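Local coordinates for PDZ domain protein (Parabacteroides distasonis, PDB 4L8N) that is of unknown function but combines PDZ domains, which may recognise other proteins, with a DUF4136 domain and binds magnesium, at residues 169-172 with 173-176; 215-218 with 219-222; 271-274 with 275-278; 350-354 with 355-359. All coordinates share one frame; numbering follows the deposited sequence.

Contact 1. Residues 169-172 with 173-176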
# COMPACT_ATOMS: atom_id res chain seq x y z
N GLU A 169 -12.59 -14.57 -16.86
CA GLU A 169 -13.53 -15.63 -17.24
C GLU A 169 -12.85 -17.00 -17.22
O GLU A 169 -13.42 -17.92 -16.67
CB GLU A 169 -14.16 -15.37 -18.61
CG GLU A 169 -15.41 -16.20 -18.85
CD GLU A 169 -16.04 -16.05 -20.22
OE1 GLU A 169 -16.09 -14.90 -20.73
OE2 GLU A 169 -16.52 -17.07 -20.77
N ASN A 170 -11.63 -17.12 -17.77
CA ASN A 170 -10.88 -18.38 -17.76
C ASN A 170 -10.56 -18.81 -16.33
O ASN A 170 -10.74 -19.98 -16.02
CB ASN A 170 -9.57 -18.32 -18.59
CG ASN A 170 -9.76 -18.14 -20.09
OD1 ASN A 170 -10.83 -18.43 -20.67
ND2 ASN A 170 -8.71 -17.66 -20.77
N GLU A 171 -10.14 -17.87 -15.46
CA GLU A 171 -9.80 -18.19 -14.07
C GLU A 171 -10.97 -18.73 -13.28
O GLU A 171 -10.81 -19.72 -12.57
CB GLU A 171 -9.23 -16.96 -13.34
CG GLU A 171 -7.77 -16.67 -13.66
CD GLU A 171 -6.85 -17.87 -13.84
OE1 GLU A 171 -6.60 -18.59 -12.85
OE2 GLU A 171 -6.36 -18.06 -14.97
N LEU A 172 -12.15 -18.08 -13.41
CA LEU A 172 -13.36 -18.40 -12.67
C LEU A 172 -14.06 -19.64 -13.21
O LEU A 172 -14.63 -20.41 -12.43
CB LEU A 172 -14.33 -17.19 -12.66
CG LEU A 172 -13.85 -15.89 -11.98
CD1 LEU A 172 -15.00 -14.87 -11.89
CD2 LEU A 172 -13.28 -16.14 -10.61
N THR A 173 -14.03 -19.85 -14.55
CA THR A 173 -14.62 -21.08 -15.10
C THR A 173 -13.75 -22.28 -14.69
O THR A 173 -14.30 -23.34 -14.46
CB THR A 173 -14.90 -21.01 -16.61
OG1 THR A 173 -13.72 -20.67 -17.32
CG2 THR A 173 -16.03 -20.05 -16.94
N LYS A 174 -12.41 -22.10 -14.51
CA LYS A 174 -11.51 -23.18 -14.05
C LYS A 174 -11.81 -23.56 -12.59
O LYS A 174 -11.61 -24.71 -12.20
CB LYS A 174 -10.03 -22.80 -14.20
CG LYS A 174 -9.51 -22.82 -15.63
CD LYS A 174 -7.99 -22.60 -15.69
CE LYS A 174 -7.56 -21.15 -15.70
NZ LYS A 174 -6.17 -20.98 -15.20
N LYS A 175 -12.31 -22.59 -11.80
CA LYS A 175 -12.65 -22.76 -10.40
C LYS A 175 -13.98 -23.55 -10.22
O LYS A 175 -14.21 -24.12 -9.15
CB LYS A 175 -12.72 -21.38 -9.73
CG LYS A 175 -11.33 -20.82 -9.47
CD LYS A 175 -11.28 -19.33 -9.10
CE LYS A 175 -9.85 -18.87 -8.96
NZ LYS A 175 -9.13 -19.59 -7.86
N GLY A 176 -14.79 -23.58 -11.27
CA GLY A 176 -16.09 -24.25 -11.29
C GLY A 176 -17.28 -23.31 -11.34
O GLY A 176 -18.43 -23.75 -11.20
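Thr173 reaches back to Glu169 twice, and both bonds end on one carbonyl oxygen. Thr173 N donates to Glu169 O at 2.9 Å, the ordinary helical bond, and Thr173 OG1 donates to Glu169 O at 2.8 Å; the two donors come from opposite faces of the carbonyl plane. The hydroxyl gets there because it stands between the backbone N and the carbonyl carbon (chi1 55°), which turns it back along the helix.

The tightly packed side belongs to Leu172, buried against Phe148 of strand 147-150. Its methyl CD2 lies 4.1 Å from Lys175 CD, and the lysine stem also passes the preceding turn, with Lys175 CG 3.3 Å from Glu171 O. Lys175 NZ then leaves to hydrogen-bond the carbonyls of Cys286 and Tyr289.

On the looser side the exposed Lys174 runs beside Glu171, which also rests on Val282 and Pro283, and the two point the same way. Their salt bridge is 2.9 Å long between Glu171 OE2 and Lys174 NZ, but the ammonium sits 34° out of the carboxylate plane, on the syn side of that oxygen.

Gly176, at phi 110°, leaves the helical path, and its N bonds back to Thr173 O at 3.2 Å and, weakly, to Leu172 O. This is a Schellman motif, here terminating helix 158-175 of the beta-alpha-beta unit that runs from strand 147-150 to strand 178-179.

Contact 2. Residues 215-218 with 219-222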
# COMPACT_ATOMS: atom_id res chain seq x y z
N ARG A 215 3.96 14.38 11.38
CA ARG A 215 2.52 14.45 11.19
C ARG A 215 1.97 15.51 12.10
O ARG A 215 2.61 15.85 13.10
CB ARG A 215 1.82 13.10 11.43
CG ARG A 215 2.42 11.98 10.63
CD ARG A 215 1.42 11.09 9.98
NE ARG A 215 2.14 10.19 9.09
CZ ARG A 215 1.98 8.89 9.08
NH1 ARG A 215 1.08 8.32 9.87
NH2 ARG A 215 2.70 8.13 8.27
N TYR A 216 0.77 16.02 11.79
CA TYR A 216 0.17 17.03 12.64
C TYR A 216 -0.71 16.34 13.68
O TYR A 216 -1.48 15.43 13.36
CB TYR A 216 -0.59 18.06 11.82
CG TYR A 216 -1.01 19.25 12.65
CD1 TYR A 216 -0.11 20.26 12.94
CD2 TYR A 216 -2.31 19.37 13.12
CE1 TYR A 216 -0.49 21.36 13.70
CE2 TYR A 216 -2.70 20.46 13.90
CZ TYR A 216 -1.79 21.46 14.17
OH TYR A 216 -2.17 22.58 14.89
N ASN A 217 -0.57 16.76 14.93
CA ASN A 217 -1.31 16.19 16.03
C ASN A 217 -2.27 17.26 16.57
O ASN A 217 -1.83 18.18 17.28
CB ASN A 217 -0.30 15.69 17.09
CG ASN A 217 -0.88 15.02 18.32
OD1 ASN A 217 -0.16 14.68 19.25
ND2 ASN A 217 -2.19 14.81 18.37
N PHE A 218 -3.58 17.14 16.22
CA PHE A 218 -4.63 18.11 16.59
C PHE A 218 -4.78 18.22 18.11
O PHE A 218 -4.98 19.34 18.60
CB PHE A 218 -5.97 17.78 15.93
CG PHE A 218 -6.13 18.21 14.48
CD1 PHE A 218 -6.50 19.52 14.15
CD2 PHE A 218 -5.96 17.29 13.44
CE1 PHE A 218 -6.68 19.90 12.81
CE2 PHE A 218 -6.14 17.68 12.10
CZ PHE A 218 -6.51 18.98 11.79
N SER A 219 -4.58 17.10 18.84
CA SER A 219 -4.64 16.99 20.32
C SER A 219 -3.65 17.92 20.99
O SER A 219 -3.93 18.40 22.08
CB SER A 219 -4.38 15.56 20.80
OG SER A 219 -4.65 14.55 19.85
N HIS A 220 -2.50 18.17 20.34
CA HIS A 220 -1.44 19.04 20.88
C HIS A 220 -1.24 20.30 20.04
O HIS A 220 -0.45 21.16 20.44
CB HIS A 220 -0.12 18.27 21.02
CG HIS A 220 -0.20 17.19 22.05
ND1 HIS A 220 0.21 15.90 21.78
CD2 HIS A 220 -0.72 17.23 23.31
CE1 HIS A 220 -0.05 15.20 22.87
NE2 HIS A 220 -0.61 15.97 23.82
N SER A 221 -1.95 20.40 18.88
CA SER A 221 -1.91 21.55 17.95
C SER A 221 -0.47 21.87 17.49
O SER A 221 -0.03 23.03 17.52
CB SER A 221 -2.60 22.77 18.56
OG SER A 221 -4.01 22.65 18.41
N LYS A 222 0.26 20.82 17.06
CA LYS A 222 1.63 20.92 16.59
C LYS A 222 2.05 19.71 15.75
O LYS A 222 1.45 18.63 15.86
CB LYS A 222 2.62 21.12 17.76
CG LYS A 222 2.73 19.96 18.76
CD LYS A 222 3.82 20.21 19.78
CE LYS A 222 3.91 19.09 20.78
NZ LYS A 222 4.42 19.55 22.10
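Asn217 O is gripped by three successive backbone amides as the chain turns back on itself. His220 N donates to Asn217 O at 3.1 Å, from well above the carbonyl plane. Ser221 N approaches Asn217 O to 2.7 Å, but the bond is strongly bent and weak, and that of Lys222 N to Asn217 O is weak through its length. The return bond is firmer and straighter: Asn217 N donates to Lys222 O at 2.9 Å with an angle of 164° at the hydrogen.

The Tyr216 ring lies against the returning chain. With CG anti to the backbone N (chi1 -170°), it is placed so that Lys222 O lies over one face, Tyr216 CE1 comes to 3.5 Å from Lys222 N and Tyr216 OH to 3.2 Å from Ser221 C. The same ring places CD2 over the centre of the Phe218 ring, 4.1 Å above its plane. Reducing Tyr216 to an alanine would probably uncover the peptide between Ser221 and Lys222 and take away the support on one face of the Phe218 ring.

The second subunit covers this region too: its Val452 packs on Tyr216 and its Pro283 on Phe218, while Arg215 forms a salt bridge to Glu266 of that subunit.

Ser221, at left-handed helical backbone angles (phi 55°), shares with Lys222 the position facing Asn217, which makes this a G1 beta bulge at the turn of the antiparallel hairpin formed by strands 211-217 and 222-226.

Contact 3. Residues 271-274 with 275-278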
# COMPACT_ATOMS: atom_id res chain seq x y z
N SER A 271 7.14 2.67 -19.16
CA SER A 271 5.77 2.56 -19.63
C SER A 271 5.42 1.08 -19.73
O SER A 271 6.28 0.25 -20.04
CB SER A 271 5.61 3.24 -20.99
OG SER A 271 4.29 3.13 -21.47
N TYR A 272 4.16 0.73 -19.40
CA TYR A 272 3.70 -0.65 -19.39
C TYR A 272 2.21 -0.78 -19.78
O TYR A 272 1.39 0.07 -19.43
CB TYR A 272 3.96 -1.27 -18.02
CG TYR A 272 4.04 -2.77 -18.05
CD1 TYR A 272 5.24 -3.41 -18.36
CD2 TYR A 272 2.92 -3.55 -17.80
CE1 TYR A 272 5.31 -4.80 -18.42
CE2 TYR A 272 2.99 -4.94 -17.87
CZ TYR A 272 4.19 -5.56 -18.18
OH TYR A 272 4.26 -6.92 -18.25
N ARG A 273 1.89 -1.86 -20.52
CA ARG A 273 0.55 -2.18 -21.04
C ARG A 273 -0.31 -2.88 -19.97
O ARG A 273 0.11 -3.88 -19.39
CB ARG A 273 0.67 -3.08 -22.29
CG ARG A 273 1.30 -2.41 -23.51
CD ARG A 273 1.21 -3.28 -24.75
NE ARG A 273 -0.18 -3.46 -25.19
CZ ARG A 273 -0.80 -2.68 -26.07
NH1 ARG A 273 -0.14 -1.68 -26.65
NH2 ARG A 273 -2.07 -2.90 -26.38
N LEU A 274 -1.53 -2.35 -19.73
CA LEU A 274 -2.45 -2.90 -18.73
C LEU A 274 -2.98 -4.29 -19.15
O LEU A 274 -3.25 -5.12 -18.27
CB LEU A 274 -3.62 -1.94 -18.41
CG LEU A 274 -3.32 -0.84 -17.37
CD1 LEU A 274 -4.34 0.26 -17.44
CD2 LEU A 274 -3.28 -1.39 -15.95
N ASP A 275 -3.10 -4.55 -20.47
CA ASP A 275 -3.56 -5.85 -20.97
C ASP A 275 -2.52 -6.93 -20.63
O ASP A 275 -2.90 -7.98 -20.11
CB ASP A 275 -3.90 -5.84 -22.49
CG ASP A 275 -2.90 -5.20 -23.44
OD1 ASP A 275 -1.68 -5.31 -23.19
OD2 ASP A 275 -3.33 -4.69 -24.50
N GLU A 276 -1.22 -6.62 -20.85
CA GLU A 276 -0.11 -7.51 -20.53
C GLU A 276 -0.05 -7.75 -19.03
O GLU A 276 0.07 -8.90 -18.61
CB GLU A 276 1.22 -6.96 -21.06
CG GLU A 276 1.39 -7.18 -22.56
CD GLU A 276 2.60 -6.56 -23.25
OE1 GLU A 276 3.66 -6.42 -22.60
OE2 GLU A 276 2.49 -6.26 -24.46
N TYR A 277 -0.24 -6.68 -18.24
CA TYR A 277 -0.26 -6.73 -16.78
C TYR A 277 -1.38 -7.69 -16.30
O TYR A 277 -1.09 -8.56 -15.49
CB TYR A 277 -0.43 -5.31 -16.16
CG TYR A 277 -0.24 -5.35 -14.66
CD1 TYR A 277 1.02 -5.25 -14.09
CD2 TYR A 277 -1.32 -5.62 -13.81
CE1 TYR A 277 1.21 -5.40 -12.72
CE2 TYR A 277 -1.13 -5.78 -12.44
CZ TYR A 277 0.14 -5.70 -11.90
OH TYR A 277 0.35 -5.90 -10.56
N ALA A 278 -2.64 -7.50 -16.80
CA ALA A 278 -3.82 -8.33 -16.47
C ALA A 278 -3.57 -9.82 -16.80
O ALA A 278 -3.80 -10.68 -15.94
CB ALA A 278 -5.07 -7.83 -17.20
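The start of helix 274-285 is fastened by a salt-bridge network in which Arg273, at the N-cap position, holds Asp275 in the first turn. The guanidinium meets the carboxylate side-on, one nitrogen to each oxygen: Arg273 NE to Asp275 OD1 at 3.1 Å and Arg273 NH2 to Asp275 OD2 at 2.9 Å. The two planes are only 25° apart, and both oxygens are met on their syn sides. Asp275 turns both oxygens to the arginine through a chi1 of 48°, which folds the carboxylate back over its own backbone toward the cap. A leucine in its place would probably leave both of these arginine nitrogens without their mate and the guanidinium freer to swing, with the long salt bridge to Glu276 a poor substitute.

Glu276 contributes less directly, its OE2 lying 3.3 Å from Arg273 CD. Asp275 OD1 also takes a weak bond from Glu276 N, and the helix N-terminus would probably favour its negative charge. Behind them the helical pattern begins, with Tyr277 N donating to Arg273 O at 3.0 Å and Ala278 N to Leu274 O at 2.9 Å.

On another side of the turn the Tyr272 ring is edge-on to the backbone of Tyr277, Tyr272 CE2 lying 3.7 Å from Tyr277 N, and the two side chains cross at about a right angle. Tyr277 carries its OH away to Glu266. Tyr272 also meets Phe228 of the second subunit edge-to-face, and its side chain lies about 6 Å from that of Asp270, which has been seen to bind magnesium, though no ion is bound to it in this chain.

Contact 4. Residues 350-354 with 355-359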
# COMPACT_ATOMS: atom_id res chain seq x y z
N MSE A 350 28.22 -47.92 -9.62
CA MSE A 350 27.28 -47.52 -8.57
C MSE A 350 27.67 -47.99 -7.12
O MSE A 350 27.07 -47.52 -6.15
CB MSE A 350 25.93 -48.13 -8.98
CG MSE A 350 24.75 -47.55 -8.30
SE MSE A 350 24.21 -45.90 -9.07
CE MSE A 350 22.48 -46.05 -8.50
N ASP A 351 28.69 -48.89 -6.99
CA ASP A 351 29.13 -49.44 -5.69
C ASP A 351 29.94 -48.41 -4.83
O ASP A 351 31.03 -48.70 -4.34
CB ASP A 351 29.94 -50.75 -5.91
CG ASP A 351 31.15 -50.67 -6.86
OD1 ASP A 351 31.24 -49.68 -7.64
OD2 ASP A 351 31.98 -51.62 -6.84
N HIS A 352 29.34 -47.21 -4.60
CA HIS A 352 29.95 -46.14 -3.80
C HIS A 352 29.07 -45.77 -2.62
O HIS A 352 27.86 -46.00 -2.66
CB HIS A 352 30.19 -44.89 -4.66
CG HIS A 352 30.97 -45.16 -5.90
ND1 HIS A 352 32.34 -45.34 -5.87
CD2 HIS A 352 30.54 -45.29 -7.18
CE1 HIS A 352 32.70 -45.58 -7.12
NE2 HIS A 352 31.65 -45.55 -7.94
N SER A 353 29.67 -45.17 -1.57
CA SER A 353 28.94 -44.70 -0.39
C SER A 353 28.24 -43.39 -0.70
O SER A 353 28.54 -42.75 -1.71
CB SER A 353 29.89 -44.52 0.79
OG SER A 353 30.52 -43.25 0.80
N ALA A 354 27.34 -42.96 0.19
CA ALA A 354 26.64 -41.69 0.08
C ALA A 354 27.62 -40.52 0.15
O ALA A 354 27.44 -39.55 -0.59
CB ALA A 354 25.59 -41.58 1.17
N GLU A 355 28.67 -40.60 1.01
CA GLU A 355 29.66 -39.53 1.13
C GLU A 355 30.61 -39.51 -0.06
O GLU A 355 31.07 -38.43 -0.43
CB GLU A 355 30.44 -39.58 2.46
CG GLU A 355 29.95 -38.55 3.46
CD GLU A 355 29.81 -37.12 2.96
OE1 GLU A 355 30.81 -36.57 2.44
OE2 GLU A 355 28.69 -36.56 3.07
N GLU A 356 30.87 -40.68 -0.68
CA GLU A 356 31.67 -40.79 -1.90
C GLU A 356 30.99 -40.00 -3.04
O GLU A 356 31.66 -39.28 -3.77
CB GLU A 356 31.85 -42.26 -2.32
CG GLU A 356 32.92 -43.03 -1.58
CD GLU A 356 33.22 -44.37 -2.22
OE1 GLU A 356 34.02 -44.41 -3.18
OE2 GLU A 356 32.62 -45.38 -1.79
N PHE A 357 29.64 -40.12 -3.13
CA PHE A 357 28.78 -39.49 -4.13
C PHE A 357 28.64 -38.01 -3.84
O PHE A 357 28.77 -37.19 -4.76
CB PHE A 357 27.39 -40.17 -4.19
CG PHE A 357 27.28 -41.42 -5.05
CD1 PHE A 357 27.58 -41.38 -6.41
CD2 PHE A 357 26.78 -42.60 -4.52
CE1 PHE A 357 27.45 -42.53 -7.21
CE2 PHE A 357 26.64 -43.75 -5.32
CZ PHE A 357 26.98 -43.70 -6.66
N SER A 358 28.36 -37.66 -2.57
CA SER A 358 28.19 -36.29 -2.10
C SER A 358 29.45 -35.45 -2.37
O SER A 358 29.32 -34.37 -2.96
CB SER A 358 27.84 -36.28 -0.62
OG SER A 358 27.36 -35.00 -0.24
N SER A 359 30.64 -35.95 -1.99
CA SER A 359 31.93 -35.27 -2.19
C SER A 359 32.26 -35.08 -3.68
O SER A 359 32.63 -33.98 -4.09
CB SER A 359 33.06 -36.04 -1.51
OG SER A 359 32.79 -36.18 -0.13
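The Phe357 ring carries His352 on one face: CB of the histidine stands 4.0 Å from the ring centroid in a CH-pi contact, and the imidazole turns its edge to the same ring. The pair is T-shaped, with centroids 5.4 Å apart and planes at 80°. At the rim of the phenylalanine, CZ comes to 3.9 Å from Met350 O, and the selenium of Met350, a selenomethionine, makes an oblique Met-aromatic contact. Phe411 adds a further edge-to-face partner for this buried ring. The imidazole itself has Asp351 OD1 over one face, toward the rim, and the Glu356 carboxylate at its edge; His352 ND1 donates weakly to Glu356 OE1 at 3.3 Å.

The other oxygen of that carboxylate belongs to a capping box at the start of helix 354-367. Ser353, the N-cap, gives its N to Glu356 OE2 at 3.0 Å, approaching from above the carboxylate plane, 46° out of it. In return Glu356 N donates to Ser353 OG at 3.0 Å. A chi1 of 85° turns the serine hydroxyl toward the amides of the first turn, where it can accept. With one oxygen on the Ser353 amide and the other on the imidazole, the Glu356 carboxylate is restrained in its rotation, more by the amide than by the weak imidazole bond, and its plane is almost perpendicular to the histidine ring.

Below the cap the backbone settles into helix: Phe357 N bonds to Ser353 O at 3.2 Å, and Ser358 N to Ala354 O at 2.9 Å.

Overall arrangement
The four contacts follow one another along the chain without interleaving. Contacts 1, 2 and 3 all belong to the DUF4136 region. Contacts 1 and 3 are neighbours, their centres about 21 Å apart, on helices 158-175 and 274-285, whose side chains touch. Contact 2 stands off on a hairpin, its centre about 42 Å from that of contact 3 in the same chain, yet both meet the second subunit: Arg215 of one subunit packs on Tyr277 of the other, tying the hairpin of one to the helix start of the other. Contact 4 lies across the middle of the chain, its centre about 49 Å from that of contact 1. A mixed sheet links these two regions, with strand 178-179, after contact 1, and strand 348-349, before contact 4, outermost within the chain.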